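Local coordinates for encapsidation protein (Lactococcus phage asccphi28, PDB 7JQP), which probably acts as the ATPase of a viral motor that drives phage DNA into the capsid, working as a ring of five subunits, at residues K270-Y281 against Y300-V311. Residues are numbered along the deposited sequence; the frame is centred on the assembly and turned at random.
Sequences KPKLLVKYDRQY and YKTLDGLENITV
L303 lies over one face of the Y281 ring, its CG 3.5 Å from the ring centroid and only 15° off the ring normal, a CH-pi contact. K276 CG covers the opposite face, nearer the rim, so the ring is held between an aliphatic group from each segment. Y300 O meets the ring edge by CD1, in its plane, and V311 CG1 lies at the CD2 side. Y281 projects from the same face of the sheet as L274, Y300 and V311; its chi1 of -58°, with CG beside the backbone N, swings the ring between L303 and K276.

L274 fills the middle of the loop 301-310. Its CD1 branch faces L303 CD2 at 3.7 Å as the two leucines run antiparallel past one another, and it also packs on L306 CB and on I309 CG2, whose side chain lies across it, roughly perpendicular. The CD2 branch turns instead to Y300 CD1, 4.1 Å away. P271 points back at Y300, with CG 3.8 Å from Y300 CE1, while its CD rests on L306 CD2. L306 CD1 sits over one face of the Y300 ring, whose hydroxyl is hydrogen-bonded to Q298.

Backbone pairing fixes both ends of the loop. Y281 and Y300 form an antiparallel hydrogen-bonded pair, with Y300 N to Y281 O at 2.8 Å and nearly straight (175°); at the other end L274 N reaches T310 O at 3.1 Å, more bent, where V311 joins in parallel.

The loop is thus a crossover connection between parallel strands 293-300 and 311-313, passing over strands 280-288 and 273-277, with L303, L306 and I309 covering L274 and Y281. On the other face V275 packs against F361 of helix 352-365, and at the hairpin turn D278 forms a salt bridge with R246 of a neighbouring subunit.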
loop_
_atom_site.group_PDB
_atom_site.type_symbol
_atom_site.label_atom_id
_atom_site.label_comp_id
_atom_site.label_asym_id
_atom_site.label_seq_id
_atom_site.Cartn_x
_atom_site.Cartn_y
_atom_site.Cartn_z
ATOM N N LYS A 270 10.495 0.550 52.495
ATOM C CA LYS A 270 10.265 -0.671 51.742
ATOM C C LYS A 270 9.374 -0.396 50.532
ATOM O O LYS A 270 8.567 0.538 50.543
ATOM C CB LYS A 270 9.647 -1.739 52.638
ATOM C CG LYS A 270 10.585 -2.153 53.768
ATOM C CD LYS A 270 9.941 -3.105 54.757
ATOM C CE LYS A 270 10.951 -3.580 55.800
ATOM N NZ LYS A 270 11.424 -2.488 56.696
ATOM N N PRO A 271 9.508 -1.191 49.474
ATOM C CA PRO A 271 8.778 -0.901 48.235
ATOM C C PRO A 271 7.295 -1.218 48.337
ATOM O O PRO A 271 6.844 -2.041 49.137
ATOM C CB PRO A 271 9.464 -1.814 47.212
ATOM C CG PRO A 271 9.843 -3.013 48.042
ATOM C CD PRO A 271 10.350 -2.398 49.337
ATOM N N LYS A 272 6.531 -0.535 47.478
ATOM C CA LYS A 272 5.086 -0.738 47.422
ATOM C C LYS A 272 4.744 -2.109 46.853
ATOM O O LYS A 272 3.827 -2.780 47.341
ATOM C CB LYS A 272 4.450 0.366 46.579
ATOM C CG LYS A 272 2.980 0.628 46.848
ATOM C CD LYS A 272 2.461 1.709 45.906
ATOM C CE LYS A 272 1.031 2.107 46.227
ATOM N NZ LYS A 272 0.743 3.507 45.795
ATOM N N LEU A 273 5.465 -2.541 45.823
ATOM C CA LEU A 273 5.215 -3.823 45.184
ATOM C C LEU A 273 6.536 -4.430 44.738
ATOM O O LEU A 273 7.547 -3.738 44.601
ATOM C CB LEU A 273 4.255 -3.680 43.993
ATOM C CG LEU A 273 4.578 -2.648 42.913
ATOM C CD1 LEU A 273 5.747 -3.063 42.041
ATOM C CD2 LEU A 273 3.337 -2.396 42.053
ATOM N N LEU A 274 6.514 -5.741 44.519
ATOM C CA LEU A 274 7.692 -6.489 44.111
ATOM C C LEU A 274 7.342 -7.386 42.935
ATOM O O LEU A 274 6.229 -7.915 42.854
ATOM C CB LEU A 274 8.241 -7.348 45.257
ATOM C CG LEU A 274 8.813 -6.617 46.469
ATOM C CD1 LEU A 274 8.728 -7.493 47.707
ATOM C CD2 LEU A 274 10.253 -6.211 46.205
ATOM N N VAL A 275 8.295 -7.545 42.021
ATOM C CA VAL A 275 8.200 -8.503 40.928
ATOM C C VAL A 275 9.484 -9.320 40.928
ATOM O O VAL A 275 10.582 -8.755 40.990
ATOM C CB VAL A 275 7.984 -7.806 39.570
ATOM C CG1 VAL A 275 9.192 -6.972 39.185
ATOM C CG2 VAL A 275 7.670 -8.830 38.483
ATOM N N LYS A 276 9.348 -10.643 40.881
ATOM C CA LYS A 276 10.502 -11.537 40.891
ATOM C C LYS A 276 10.957 -11.724 39.448
ATOM O O LYS A 276 10.231 -12.300 38.630
ATOM C CB LYS A 276 10.170 -12.876 41.543
ATOM C CG LYS A 276 11.348 -13.850 41.524
ATOM C CD LYS A 276 11.094 -15.107 42.347
ATOM C CE LYS A 276 9.930 -15.929 41.817
ATOM N NZ LYS A 276 9.737 -17.169 42.626
ATOM N N TYR A 277 12.156 -11.240 39.135
ATOM C CA TYR A 277 12.679 -11.321 37.780
ATOM C C TYR A 277 14.158 -11.668 37.810
ATOM O O TYR A 277 14.940 -11.020 38.511
ATOM C CB TYR A 277 12.478 -10.004 37.023
ATOM C CG TYR A 277 12.556 -10.178 35.526
ATOM C CD1 TYR A 277 11.559 -10.856 34.842
ATOM C CD2 TYR A 277 13.630 -9.681 34.801
ATOM C CE1 TYR A 277 11.622 -11.029 33.476
ATOM C CE2 TYR A 277 13.701 -9.848 33.431
ATOM C CZ TYR A 277 12.694 -10.523 32.774
ATOM O OH TYR A 277 12.757 -10.695 31.411
ATOM N N ASP A 278 14.528 -12.697 37.048
ATOM C CA ASP A 278 15.931 -13.042 36.819
ATOM C C ASP A 278 16.664 -13.267 38.140
ATOM O O ASP A 278 17.697 -12.653 38.420
ATOM C CB ASP A 278 16.614 -11.957 35.979
ATOM C CG ASP A 278 18.013 -12.342 35.548
ATOM O OD1 ASP A 278 18.426 -13.485 35.817
ATOM O OD2 ASP A 278 18.699 -11.499 34.933
ATOM N N ARG A 279 16.119 -14.171 38.954
ATOM C CA ARG A 279 16.733 -14.597 40.210
ATOM C C ARG A 279 16.880 -13.450 41.201
ATOM O O ARG A 279 17.720 -13.507 42.105
ATOM C CB ARG A 279 18.089 -15.260 39.948
ATOM C CG ARG A 279 17.960 -16.634 39.305
ATOM C CD ARG A 279 19.303 -17.308 39.078
ATOM N NE ARG A 279 19.127 -18.733 38.812
ATOM C CZ ARG A 279 20.091 -19.642 38.906
ATOM N NH1 ARG A 279 21.318 -19.285 39.261
ATOM N NH2 ARG A 279 19.825 -20.915 38.647
ATOM N N GLN A 280 16.058 -12.418 41.050
ATOM C CA GLN A 280 16.086 -11.254 41.920
ATOM C C GLN A 280 14.664 -10.736 42.067
ATOM O O GLN A 280 13.736 -11.212 41.407
ATOM C CB GLN A 280 16.994 -10.150 41.369
ATOM C CG GLN A 280 18.453 -10.252 41.770
ATOM C CD GLN A 280 19.267 -9.074 41.263
ATOM O OE1 GLN A 280 18.848 -8.365 40.346
ATOM N NE2 GLN A 280 20.431 -8.851 41.868
ATOM N N TYR A 281 14.498 -9.745 42.935
ATOM C CA TYR A 281 13.215 -9.087 43.132
ATOM C C TYR A 281 13.368 -7.606 42.830
ATOM O O TYR A 281 14.244 -6.940 43.391
ATOM C CB TYR A 281 12.698 -9.286 44.557
ATOM C CG TYR A 281 12.527 -10.735 44.946
ATOM C CD1 TYR A 281 13.619 -11.504 45.324
ATOM C CD2 TYR A 281 11.277 -11.334 44.936
ATOM C CE1 TYR A 281 13.470 -12.829 45.682
ATOM C CE2 TYR A 281 11.118 -12.659 45.291
ATOM C CZ TYR A 281 12.217 -13.402 45.664
ATOM O OH TYR A 281 12.062 -14.723 46.022
ATOM N N TYR A 300 16.234 -5.828 44.963
ATOM C CA TYR A 300 16.531 -6.540 46.199
ATOM C C TYR A 300 16.989 -7.953 45.865
ATOM O O TYR A 300 16.289 -8.688 45.160
ATOM C CB TYR A 300 15.307 -6.577 47.118
ATOM C CG TYR A 300 14.873 -5.212 47.600
ATOM C CD1 TYR A 300 13.951 -4.465 46.882
ATOM C CD2 TYR A 300 15.389 -4.668 48.770
ATOM C CE1 TYR A 300 13.551 -3.214 47.314
ATOM C CE2 TYR A 300 14.995 -3.417 49.209
ATOM C CZ TYR A 300 14.078 -2.694 48.477
ATOM O OH TYR A 300 13.686 -1.449 48.914
ATOM N N LYS A 301 18.168 -8.326 46.370
ATOM C CA LYS A 301 18.705 -9.656 46.097
ATOM C C LYS A 301 17.892 -10.742 46.793
ATOM O O LYS A 301 17.714 -11.835 46.244
ATOM C CB LYS A 301 20.173 -9.727 46.519
ATOM C CG LYS A 301 21.131 -9.093 45.517
ATOM C CD LYS A 301 22.584 -9.219 45.959
ATOM C CE LYS A 301 23.540 -8.913 44.812
ATOM N NZ LYS A 301 24.942 -9.315 45.123
ATOM N N THR A 302 17.404 -10.470 48.004
ATOM C CA THR A 302 16.659 -11.460 48.768
ATOM C C THR A 302 15.428 -10.815 49.392
ATOM O O THR A 302 15.367 -9.599 49.587
ATOM C CB THR A 302 17.521 -12.098 49.869
ATOM O OG1 THR A 302 16.776 -13.131 50.525
ATOM C CG2 THR A 302 17.943 -11.053 50.897
ATOM N N LEU A 303 14.439 -11.658 49.699
ATOM C CA LEU A 303 13.197 -11.211 50.331
ATOM C C LEU A 303 13.364 -11.193 51.851
ATOM O O LEU A 303 12.749 -11.963 52.593
ATOM C CB LEU A 303 12.041 -12.113 49.920
ATOM C CG LEU A 303 11.294 -11.829 48.620
ATOM C CD1 LEU A 303 10.304 -12.958 48.353
ATOM C CD2 LEU A 303 10.579 -10.496 48.678
ATOM N N ASP A 304 14.205 -10.272 52.312
ATOM C CA ASP A 304 14.470 -10.099 53.735
ATOM C C ASP A 304 13.843 -8.788 54.192
ATOM O O ASP A 304 14.173 -7.719 53.665
ATOM C CB ASP A 304 15.967 -10.116 54.058
ATOM C CG ASP A 304 16.590 -11.492 53.881
ATOM O OD1 ASP A 304 15.876 -12.424 53.456
ATOM O OD2 ASP A 304 17.762 -11.668 54.282
ATOM N N GLY A 305 12.954 -8.871 55.180
ATOM C CA GLY A 305 12.210 -7.716 55.629
ATOM C C GLY A 305 11.055 -7.325 54.741
ATOM O O GLY A 305 10.498 -6.234 54.918
ATOM N N LEU A 306 10.677 -8.178 53.793
ATOM C CA LEU A 306 9.591 -7.922 52.856
ATOM C C LEU A 306 8.578 -9.055 52.907
ATOM O O LEU A 306 8.044 -9.488 51.881
ATOM C CB LEU A 306 10.130 -7.746 51.440
ATOM C CG LEU A 306 11.414 -6.929 51.291
ATOM C CD1 LEU A 306 12.052 -7.198 49.933
ATOM C CD2 LEU A 306 11.152 -5.444 51.458
ATOM N N GLU A 307 8.289 -9.541 54.118
ATOM C CA GLU A 307 7.508 -10.763 54.268
ATOM C C GLU A 307 6.113 -10.617 53.664
ATOM O O GLU A 307 5.638 -11.510 52.951
ATOM C CB GLU A 307 7.408 -11.138 55.744
ATOM C CG GLU A 307 8.719 -11.401 56.476
ATOM C CD GLU A 307 9.369 -10.132 57.001
ATOM O OE1 GLU A 307 8.833 -9.033 56.744
ATOM O OE2 GLU A 307 10.354 -10.243 57.762
ATOM N N ASN A 308 5.435 -9.503 53.944
ATOM C CA ASN A 308 4.043 -9.337 53.548
ATOM C C ASN A 308 3.862 -8.530 52.268
ATOM O O ASN A 308 2.719 -8.318 51.848
ATOM C CB ASN A 308 3.242 -8.666 54.672
ATOM C CG ASN A 308 3.233 -9.476 55.951
ATOM O OD1 ASN A 308 3.039 -10.692 55.930
ATOM N ND2 ASN A 308 3.441 -8.802 57.077
ATOM N N ILE A 309 4.944 -8.072 51.640
ATOM C CA ILE A 309 4.812 -7.329 50.392
ATOM C C ILE A 309 4.478 -8.297 49.265
ATOM O O ILE A 309 5.098 -9.360 49.132
ATOM C CB ILE A 309 6.094 -6.538 50.093
ATOM C CG1 ILE A 309 6.385 -5.567 51.241
ATOM C CG2 ILE A 309 5.954 -5.792 48.772
ATOM C CD1 ILE A 309 7.642 -4.735 51.059
ATOM N N THR A 310 3.498 -7.928 48.442
ATOM C CA THR A 310 3.065 -8.800 47.358
ATOM C C THR A 310 4.157 -8.913 46.300
ATOM O O THR A 310 4.866 -7.946 46.006
ATOM C CB THR A 310 1.777 -8.272 46.723
ATOM O OG1 THR A 310 2.076 -7.141 45.894
ATOM C CG2 THR A 310 0.771 -7.866 47.797
ATOM N N VAL A 311 4.292 -10.108 45.730
ATOM C CA VAL A 311 5.297 -10.402 44.717
ATOM C C VAL A 311 4.596 -10.875 43.454
ATOM O O VAL A 311 3.699 -11.723 43.518
ATOM C CB VAL A 311 6.302 -11.462 45.203
ATOM C CG1 VAL A 311 7.294 -11.792 44.095
ATOM C CG2 VAL A 311 7.017 -10.978 46.451
#